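PDB 2C4E: nucleoside kinase from Methanococcus jannaschii, which phosphorylates a wide range of nucleosides to nucleoside monophosphates, preferring inosine, guanosine and cytidine as acceptors and ATP as phosphate donor. Local coordinates for residues 143-148 and 170-175; 163-168 and 190-195; 199-204 and 209-214. All blocks are in the same frame, centred on the assembly; numbering follows the deposited sequence.

Contact 1: residues 143-148 and 170-175; sequences FNLKCA and KEMLLE
Of residues 143-148, L145 is the one that touches 170-175, setting its two methyl groups on two residues of the facing helix. CD1 rests on the aliphatic part of E175, 3.9 Å from CG, and also comes within 4.1 Å of the E175 backbone C. The other branch, CD2, reaches toward M172 and stops 4.3 Å from its CG, a looser apolar touch. The L145 and E175 side chains cross at about a right angle. While CD1 meets the E175 methylene, the bend at chi2 (70°) turns the carboxylate elsewhere: OE2 forms a salt bridge with K149, one turn further along the leucine's own helix, with a weak hydrogen bond to H179 NE2 added. Behind L145, N144 and C147 pack on strands 7-11 and 131-136, and M172 N is hydrogen-bonded to S169 OG at the start of helix 170-178. The pair lies near the surface, away from the nucleoside and ATP sites. Helices 141-151 and 170-178 belong to successive beta-alpha-beta crossovers, linking strand 131-136 to 156-159 and 156-159 to 182-186, the repeating unit of the alpha/beta sheet in this ribokinase-fold enzyme.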
loop_
_atom_site.group_PDB
_atom_site.type_symbol
_atom_site.label_atom_id
_atom_site.label_comp_id
_atom_site.label_asym_id
_atom_site.label_seq_id
_atom_site.Cartn_x
_atom_site.Cartn_y
_atom_site.Cartn_z
ATOM N N PHE A 143 -6.633 25.284 2.752
ATOM C CA PHE A 143 -7.999 25.288 2.230
ATOM C C PHE A 143 -8.972 25.275 3.413
ATOM O O PHE A 143 -9.983 25.972 3.404
ATOM C CB PHE A 143 -8.212 24.078 1.317
ATOM C CG PHE A 143 -9.575 24.015 0.693
ATOM C CD1 PHE A 143 -9.845 24.689 -0.481
ATOM C CD2 PHE A 143 -10.590 23.271 1.279
ATOM C CE1 PHE A 143 -11.105 24.628 -1.077
ATOM C CE2 PHE A 143 -11.853 23.207 0.679
ATOM C CZ PHE A 143 -12.105 23.891 -0.496
ATOM N N ASN A 144 -8.630 24.530 4.461
ATOM C CA ASN A 144 -9.484 24.430 5.640
ATOM C C ASN A 144 -9.628 25.783 6.330
ATOM O O ASN A 144 -10.742 26.181 6.708
ATOM C CB ASN A 144 -8.962 23.377 6.619
ATOM C CG ASN A 144 -9.222 21.948 6.141
ATOM O OD1 ASN A 144 -8.668 20.962 6.679
ATOM N ND2 ASN A 144 -10.042 21.825 5.142
ATOM N N LEU A 145 -8.533 26.529 6.431
ATOM C CA LEU A 145 -8.619 27.885 6.981
ATOM C C LEU A 145 -9.483 28.774 6.091
ATOM O O LEU A 145 -10.301 29.559 6.594
ATOM C CB LEU A 145 -7.226 28.495 7.163
ATOM C CG LEU A 145 -7.166 29.931 7.692
ATOM C CD1 LEU A 145 -7.884 30.078 9.043
ATOM C CD2 LEU A 145 -5.728 30.386 7.809
ATOM N N LYS A 146 -9.339 28.673 4.772
ATOM C CA LYS A 146 -10.210 29.445 3.889
ATOM C C LYS A 146 -11.667 29.130 4.171
ATOM O O LYS A 146 -12.493 30.026 4.203
ATOM C CB LYS A 146 -9.944 29.163 2.407
ATOM C CG LYS A 146 -8.608 29.640 1.886
ATOM C CD LYS A 146 -8.472 29.246 0.423
ATOM C CE LYS A 146 -7.272 29.893 -0.232
ATOM N NZ LYS A 146 -6.935 29.240 -1.534
ATOM N N CYS A 147 -11.976 27.850 4.386
ATOM C CA CYS A 147 -13.346 27.428 4.670
ATOM C C CYS A 147 -13.853 28.049 5.964
ATOM O O CYS A 147 -14.970 28.592 5.983
ATOM C CB CYS A 147 -13.460 25.908 4.754
ATOM S SG CYS A 147 -13.280 25.090 3.159
ATOM N N ALA A 148 -13.026 28.006 7.008
ATOM C CA ALA A 148 -13.395 28.552 8.316
ATOM C C ALA A 148 -13.631 30.042 8.205
ATOM O O ALA A 148 -14.612 30.542 8.713
ATOM C CB ALA A 148 -12.319 28.283 9.343
ATOM N N LYS A 170 1.796 28.258 15.518
ATOM C CA LYS A 170 1.081 28.998 16.552
ATOM C C LYS A 170 0.082 29.982 15.916
ATOM O O LYS A 170 -1.075 30.072 16.331
ATOM C CB LYS A 170 2.075 29.748 17.442
ATOM C CG LYS A 170 1.471 30.325 18.705
ATOM C CD LYS A 170 2.511 31.082 19.519
ATOM C CE LYS A 170 1.864 31.829 20.677
ATOM N NZ LYS A 170 2.875 32.489 21.552
ATOM N N GLU A 171 0.531 30.687 14.883
ATOM C CA GLU A 171 -0.246 31.783 14.278
ATOM C C GLU A 171 -1.455 31.295 13.480
ATOM O O GLU A 171 -2.562 31.852 13.568
ATOM C CB GLU A 171 0.682 32.630 13.390
ATOM C CG GLU A 171 1.732 33.433 14.158
ATOM C CD GLU A 171 2.972 32.635 14.559
ATOM O OE1 GLU A 171 3.327 31.651 13.873
ATOM O OE2 GLU A 171 3.607 33.001 15.573
ATOM N N MET A 172 -1.239 30.248 12.698
ATOM C CA MET A 172 -2.285 29.675 11.888
ATOM C C MET A 172 -3.338 28.951 12.728
ATOM O O MET A 172 -4.524 28.956 12.403
ATOM C CB MET A 172 -1.684 28.684 10.913
ATOM C CG MET A 172 -2.677 28.234 9.878
ATOM S SD MET A 172 -1.964 27.015 8.808
ATOM C CE MET A 172 -3.305 26.805 7.617
ATOM N N LEU A 173 -2.898 28.284 13.780
ATOM C CA LEU A 173 -3.832 27.607 14.675
ATOM C C LEU A 173 -4.709 28.608 15.401
ATOM O O LEU A 173 -5.910 28.384 15.559
ATOM C CB LEU A 173 -3.083 26.731 15.690
ATOM C CG LEU A 173 -3.955 25.814 16.545
ATOM C CD1 LEU A 173 -4.792 24.891 15.656
ATOM C CD2 LEU A 173 -3.077 25.013 17.523
ATOM N N LEU A 174 -4.116 29.715 15.826
ATOM C CA LEU A 174 -4.856 30.761 16.501
ATOM C C LEU A 174 -5.886 31.306 15.521
ATOM O O LEU A 174 -7.042 31.468 15.869
ATOM C CB LEU A 174 -3.918 31.871 16.975
ATOM C CG LEU A 174 -4.545 33.027 17.742
ATOM C CD1 LEU A 174 -5.240 32.533 19.006
ATOM C CD2 LEU A 174 -3.454 34.060 18.088
ATOM N N GLU A 175 -5.477 31.505 14.276
ATOM C CA GLU A 175 -6.395 32.064 13.265
ATOM C C GLU A 175 -7.603 31.174 12.981
ATOM O O GLU A 175 -8.717 31.664 12.932
ATOM C CB GLU A 175 -5.648 32.378 11.967
ATOM C CG GLU A 175 -6.483 33.137 10.950
ATOM C CD GLU A 175 -6.783 34.582 11.332
ATOM O OE1 GLU A 175 -6.326 35.062 12.400
ATOM O OE2 GLU A 175 -7.477 35.247 10.537
#

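Contact 2: residues 163-168 and 190-195; sequences QDLPQY and FERASN
Apolar packing comes first: L165 CD2 lies against the aliphatic stem of R192, 3.8 Å from CG and 4.0 Å from CB, the two side chains sliding past each other in opposite directions. The same methyl also touches A193, at 4.3 Å from its CB. In R192, CG stands anti to the backbone N (chi1 164°), which carries the stem out along the leucine and on to P166. There the second kind of contact begins, atoms of the proline ring set against the face of a guanidinium. P166 CG sits 3.9 Å above that face, offset toward its rim, while P166 CB is 3.7 Å from NH2 of R192; ring and arginine chain cross at about a right angle. Both of these residues are exposed, whereas L165 and A193 are buried. The hydrogen bonds lie within each segment and not between them; in the helix, F190 O accepts from S194 N and, at 2.7 Å, from S194 OG, the donors arriving from opposite faces of the carbonyl plane. The 3-10 turn holding the substrate-binding Q163 thus packs on helix 187-197. L173 of helix 170-178 touches both L165 and A193, and Y204 of helix 201-205 packs against A193.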
loop_
_atom_site.group_PDB
_atom_site.type_symbol
_atom_site.label_atom_id
_atom_site.label_comp_id
_atom_site.label_asym_id
_atom_site.label_seq_id
_atom_site.Cartn_x
_atom_site.Cartn_y
_atom_site.Cartn_z
ATOM N N GLN A 163 -4.985 14.765 13.136
ATOM C CA GLN A 163 -3.591 14.417 12.829
ATOM C C GLN A 163 -2.875 15.486 11.996
ATOM O O GLN A 163 -1.653 15.409 11.818
ATOM C CB GLN A 163 -3.519 13.060 12.119
ATOM C CG GLN A 163 -4.006 11.880 12.965
ATOM C CD GLN A 163 -3.011 11.435 14.028
ATOM O OE1 GLN A 163 -1.970 12.065 14.226
ATOM N NE2 GLN A 163 -3.332 10.346 14.715
ATOM N N ASP A 164 -3.623 16.463 11.476
ATOM C CA ASP A 164 -3.036 17.623 10.813
ATOM C C ASP A 164 -2.417 18.604 11.806
ATOM O O ASP A 164 -1.745 19.526 11.381
ATOM C CB ASP A 164 -4.100 18.418 10.030
ATOM C CG ASP A 164 -4.572 17.724 8.764
ATOM O OD1 ASP A 164 -4.076 16.627 8.425
ATOM O OD2 ASP A 164 -5.451 18.245 8.042
ATOM N N LEU A 165 -2.662 18.443 13.111
ATOM C CA LEU A 165 -2.264 19.460 14.099
ATOM C C LEU A 165 -0.811 19.962 13.990
ATOM O O LEU A 165 -0.584 21.171 14.062
ATOM C CB LEU A 165 -2.577 19.012 15.544
ATOM C CG LEU A 165 -2.240 20.055 16.624
ATOM C CD1 LEU A 165 -3.132 21.287 16.494
ATOM C CD2 LEU A 165 -2.338 19.464 18.037
ATOM N N PRO A 166 0.169 19.067 13.828
ATOM C CA PRO A 166 1.570 19.488 13.657
ATOM C C PRO A 166 1.850 20.495 12.525
ATOM O O PRO A 166 2.843 21.225 12.608
ATOM C CB PRO A 166 2.300 18.162 13.397
ATOM C CG PRO A 166 1.446 17.126 14.066
ATOM C CD PRO A 166 0.041 17.596 13.829
ATOM N N GLN A 167 1.009 20.525 11.494
ATOM C CA GLN A 167 1.176 21.435 10.350
ATOM C C GLN A 167 0.785 22.883 10.617
ATOM O O GLN A 167 1.080 23.767 9.811
ATOM C CB GLN A 167 0.362 20.932 9.155
ATOM C CG GLN A 167 0.834 19.588 8.629
ATOM C CD GLN A 167 -0.031 19.077 7.504
ATOM O OE1 GLN A 167 -0.277 19.791 6.530
ATOM N NE2 GLN A 167 -0.499 17.845 7.631
ATOM N N TYR A 168 0.099 23.123 11.727
ATOM C CA TYR A 168 -0.327 24.462 12.093
ATOM C C TYR A 168 0.708 25.124 12.990
ATOM O O TYR A 168 1.037 24.596 14.055
ATOM C CB TYR A 168 -1.660 24.406 12.845
ATOM C CG TYR A 168 -2.854 24.012 11.995
ATOM C CD1 TYR A 168 -3.092 22.681 11.669
ATOM C CD2 TYR A 168 -3.743 24.970 11.517
ATOM C CE1 TYR A 168 -4.176 22.313 10.893
ATOM C CE2 TYR A 168 -4.848 24.611 10.733
ATOM C CZ TYR A 168 -5.059 23.283 10.428
ATOM O OH TYR A 168 -6.132 22.918 9.656
ATOM N N PHE A 190 -5.036 18.258 22.382
ATOM C CA PHE A 190 -5.408 19.414 23.191
ATOM C C PHE A 190 -4.182 19.884 24.029
ATOM O O PHE A 190 -3.893 21.089 24.103
ATOM C CB PHE A 190 -6.576 19.051 24.110
ATOM C CG PHE A 190 -6.916 20.128 25.107
ATOM C CD1 PHE A 190 -7.510 21.302 24.677
ATOM C CD2 PHE A 190 -6.631 19.967 26.459
ATOM C CE1 PHE A 190 -7.830 22.306 25.589
ATOM C CE2 PHE A 190 -6.937 20.971 27.371
ATOM C CZ PHE A 190 -7.549 22.140 26.921
ATOM N N GLU A 191 -3.459 18.944 24.631
ATOM C CA GLU A 191 -2.314 19.315 25.450
ATOM C C GLU A 191 -1.278 19.961 24.525
ATOM O O GLU A 191 -0.641 20.937 24.900
ATOM C CB GLU A 191 -1.769 18.120 26.298
ATOM C CG GLU A 191 -2.777 17.666 27.381
ATOM C CD GLU A 191 -2.335 16.482 28.277
ATOM O OE1 GLU A 191 -1.320 15.801 28.008
ATOM O OE2 GLU A 191 -3.028 16.209 29.296
ATOM N N ARG A 192 -1.137 19.444 23.304
ATOM C CA ARG A 192 -0.095 19.934 22.399
ATOM C C ARG A 192 -0.439 21.328 21.906
ATOM O O ARG A 192 0.423 22.211 21.853
ATOM C CB ARG A 192 0.090 18.981 21.218
ATOM C CG ARG A 192 0.861 19.559 20.029
ATOM C CD ARG A 192 1.739 18.546 19.307
ATOM N NE ARG A 192 2.520 19.167 18.239
ATOM C CZ ARG A 192 3.386 18.527 17.459
ATOM N NH1 ARG A 192 3.609 17.224 17.612
ATOM N NH2 ARG A 192 4.038 19.194 16.514
ATOM N N ALA A 193 -1.709 21.501 21.553
ATOM C CA ALA A 193 -2.232 22.773 21.079
ATOM C C ALA A 193 -2.125 23.817 22.182
ATOM O O ALA A 193 -1.750 24.955 21.911
ATOM C CB ALA A 193 -3.677 22.639 20.626
ATOM N N SER A 194 -2.423 23.416 23.417
ATOM C CA SER A 194 -2.440 24.347 24.548
ATOM C C SER A 194 -1.037 24.809 24.890
ATOM O O SER A 194 -0.814 25.980 25.203
ATOM C CB SER A 194 -3.118 23.713 25.763
ATOM O OG SER A 194 -4.462 23.349 25.470
ATOM N N ASN A 195 -0.080 23.883 24.827
ATOM C CA ASN A 195 1.328 24.218 25.033
ATOM C C ASN A 195 1.818 25.156 23.924
ATOM O O ASN A 195 2.496 26.146 24.189
ATOM C CB ASN A 195 2.173 22.927 25.104
ATOM C CG ASN A 195 3.635 23.184 25.455
ATOM O OD1 ASN A 195 4.536 22.851 24.680
ATOM N ND2 ASN A 195 3.882 23.741 26.634
#

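Contact 3: residues 199-204 and 209-214; sequences FEIDDY and DALIVT
The short helix beginning at I201 approaches strand 210-214 most closely at Y204 and L211, whose CA atoms are 7.2 Å apart. L211 carries the strand's side: its CD2 meets the ring of Y204 obliquely, 4.1 Å from both CG and CD1, and the same methyl lies 4.4 Å from CG1 of I201. With CG anti to the backbone N (chi1 162°), the leucine's branch extends to the helix and CD2 reaches the ring. Both L211 and Y204 are buried. F199 CD1 stands 3.7 Å above one face of the Y204 ring, over its centre. D203 CB in turn lies over a face of the F199 ring. The start of the helix is tied by D203, whose OD2 accepts from E200 N at 2.9 Å through its anti lone pair; the bond is nearly straight at 165°, and E200 is the N-cap residue. Y204 OH is hydrogen-bonded to S194 OG, so the polar end of this buried ring is satisfied by helix 187-197. At the far end of the strand, the ATP-binding T214 bonds through OG1 to N186 and R250. Strand 210-214 runs parallel to 182-186 and antiparallel to 220-223; L211 touches L183 and Y223 on these neighbours, and F190 of helix 187-197.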
loop_
_atom_site.group_PDB
_atom_site.type_symbol
_atom_site.label_atom_id
_atom_site.label_comp_id
_atom_site.label_asym_id
_atom_site.label_seq_id
_atom_site.Cartn_x
_atom_site.Cartn_y
_atom_site.Cartn_z
ATOM N N PHE A 199 -2.298 28.473 25.886
ATOM C CA PHE A 199 -3.714 28.610 26.223
ATOM C C PHE A 199 -4.107 27.726 27.387
ATOM O O PHE A 199 -3.713 26.564 27.461
ATOM C CB PHE A 199 -4.575 28.204 25.028
ATOM C CG PHE A 199 -4.922 29.331 24.091
ATOM C CD1 PHE A 199 -6.014 29.207 23.242
ATOM C CD2 PHE A 199 -4.158 30.490 24.020
ATOM C CE1 PHE A 199 -6.342 30.210 22.356
ATOM C CE2 PHE A 199 -4.509 31.507 23.123
ATOM C CZ PHE A 199 -5.600 31.358 22.310
ATOM N N GLU A 200 -4.906 28.291 28.283
ATOM C CA GLU A 200 -5.713 27.530 29.216
ATOM C C GLU A 200 -7.129 27.483 28.625
ATOM O O GLU A 200 -7.411 28.110 27.593
ATOM C CB GLU A 200 -5.721 28.199 30.596
ATOM C CG GLU A 200 -4.368 28.219 31.295
ATOM C CD GLU A 200 -4.331 29.186 32.471
ATOM O OE1 GLU A 200 -4.395 30.414 32.233
ATOM O OE2 GLU A 200 -4.246 28.729 33.634
ATOM N N ILE A 201 -8.006 26.725 29.272
ATOM C CA ILE A 201 -9.366 26.534 28.790
ATOM C C ILE A 201 -10.062 27.870 28.539
ATOM O O ILE A 201 -10.723 28.043 27.518
ATOM C CB ILE A 201 -10.153 25.632 29.777
ATOM C CG1 ILE A 201 -9.721 24.171 29.560
ATOM C CG2 ILE A 201 -11.673 25.762 29.568
ATOM C CD1 ILE A 201 -9.861 23.286 30.763
ATOM N N ASP A 202 -9.889 28.822 29.449
ATOM C CA ASP A 202 -10.589 30.101 29.348
ATOM C C ASP A 202 -10.143 30.891 28.117
ATOM O O ASP A 202 -10.940 31.646 27.542
ATOM C CB ASP A 202 -10.403 30.934 30.624
ATOM C CG ASP A 202 -11.282 30.457 31.771
ATOM O OD1 ASP A 202 -11.240 31.082 32.845
ATOM O OD2 ASP A 202 -12.045 29.473 31.706
ATOM N N ASP A 203 -8.878 30.726 27.719
ATOM C CA ASP A 203 -8.399 31.326 26.468
ATOM C C ASP A 203 -9.097 30.776 25.230
ATOM O O ASP A 203 -9.392 31.533 24.317
ATOM C CB ASP A 203 -6.893 31.170 26.314
ATOM C CG ASP A 203 -6.132 31.803 27.454
ATOM O OD1 ASP A 203 -6.116 33.052 27.545
ATOM O OD2 ASP A 203 -5.535 31.137 28.323
ATOM N N TYR A 204 -9.320 29.464 25.170
ATOM C CA TYR A 204 -10.130 28.909 24.088
ATOM C C TYR A 204 -11.513 29.501 24.104
ATOM O O TYR A 204 -12.069 29.818 23.047
ATOM C CB TYR A 204 -10.267 27.402 24.202
ATOM C CG TYR A 204 -9.005 26.660 23.911
ATOM C CD1 TYR A 204 -8.180 26.231 24.946
ATOM C CD2 TYR A 204 -8.635 26.359 22.610
ATOM C CE1 TYR A 204 -7.016 25.537 24.691
ATOM C CE2 TYR A 204 -7.480 25.658 22.340
ATOM C CZ TYR A 204 -6.666 25.248 23.388
ATOM O OH TYR A 204 -5.514 24.534 23.134
ATOM N N ASP A 209 -17.259 28.793 20.989
ATOM C CA ASP A 209 -18.448 28.605 21.806
ATOM C C ASP A 209 -18.406 27.343 22.646
ATOM O O ASP A 209 -18.969 27.311 23.736
ATOM C CB ASP A 209 -19.696 28.555 20.923
ATOM C CG ASP A 209 -19.934 29.818 20.169
ATOM O OD1 ASP A 209 -19.855 30.926 20.747
ATOM O OD2 ASP A 209 -20.302 29.797 18.980
ATOM N N ALA A 210 -17.773 26.299 22.121
ATOM C CA ALA A 210 -17.647 25.032 22.820
ATOM C C ALA A 210 -16.346 24.378 22.437
ATOM O O ALA A 210 -15.994 24.297 21.251
ATOM C CB ALA A 210 -18.801 24.102 22.503
ATOM N N LEU A 211 -15.620 23.936 23.463
ATOM C CA LEU A 211 -14.419 23.162 23.307
ATOM C C LEU A 211 -14.751 21.768 23.813
ATOM O O LEU A 211 -15.171 21.613 24.952
ATOM C CB LEU A 211 -13.307 23.761 24.184
ATOM C CG LEU A 211 -12.110 22.866 24.482
ATOM C CD1 LEU A 211 -11.379 22.555 23.192
ATOM C CD2 LEU A 211 -11.186 23.542 25.500
ATOM N N ILE A 212 -14.563 20.770 22.967
ATOM C CA ILE A 212 -14.901 19.405 23.276
ATOM C C ILE A 212 -13.617 18.595 23.231
ATOM O O ILE A 212 -12.980 18.449 22.179
ATOM C CB ILE A 212 -15.919 18.838 22.279
ATOM C CG1 ILE A 212 -17.184 19.724 22.233
ATOM C CG2 ILE A 212 -16.243 17.392 22.677
ATOM C CD1 ILE A 212 -17.195 20.743 21.098
ATOM N N VAL A 213 -13.211 18.121 24.393
ATOM C CA VAL A 213 -12.019 17.309 24.515
ATOM C C VAL A 213 -12.442 15.863 24.709
ATOM O O VAL A 213 -13.087 15.513 25.696
ATOM C CB VAL A 213 -11.124 17.775 25.685
ATOM C CG1 VAL A 213 -9.901 16.881 25.808
ATOM C CG2 VAL A 213 -10.725 19.240 25.511
ATOM N N THR A 214 -12.085 15.036 23.745
ATOM C CA THR A 214 -12.432 13.637 23.775
ATOM C C THR A 214 -11.262 12.829 24.309
ATOM O O THR A 214 -10.099 13.093 23.987
ATOM C CB THR A 214 -12.840 13.183 22.359
ATOM O OG1 THR A 214 -11.829 13.588 21.424
ATOM C CG2 THR A 214 -14.057 13.932 21.892
#

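Overall arrangement
The three contacts adjoin one another through side chains that touch pairwise. Contacts 1 and 2, with centres 13 Å apart, meet where L173 CB lies 3.9 Å from Y168 CB. Contacts 2 and 3, also 13 Å apart, pack with F190 CE1 3.5 Å from Y204 CE1, and S194 O is 3.0 Å from F199 N, a probable hydrogen bond. Contacts 1 and 3 are 17 Å apart but touch where L174 CD1 reaches F199 CZ at 3.5 Å. Contact 1 lies away from the annotated sites. In contact 2 the side chain of L165 is about 9 Å from that of ATP-binding N186; in contact 3 that of L211 is about 9 Å from that of R250, the probable transition-state stabiliser.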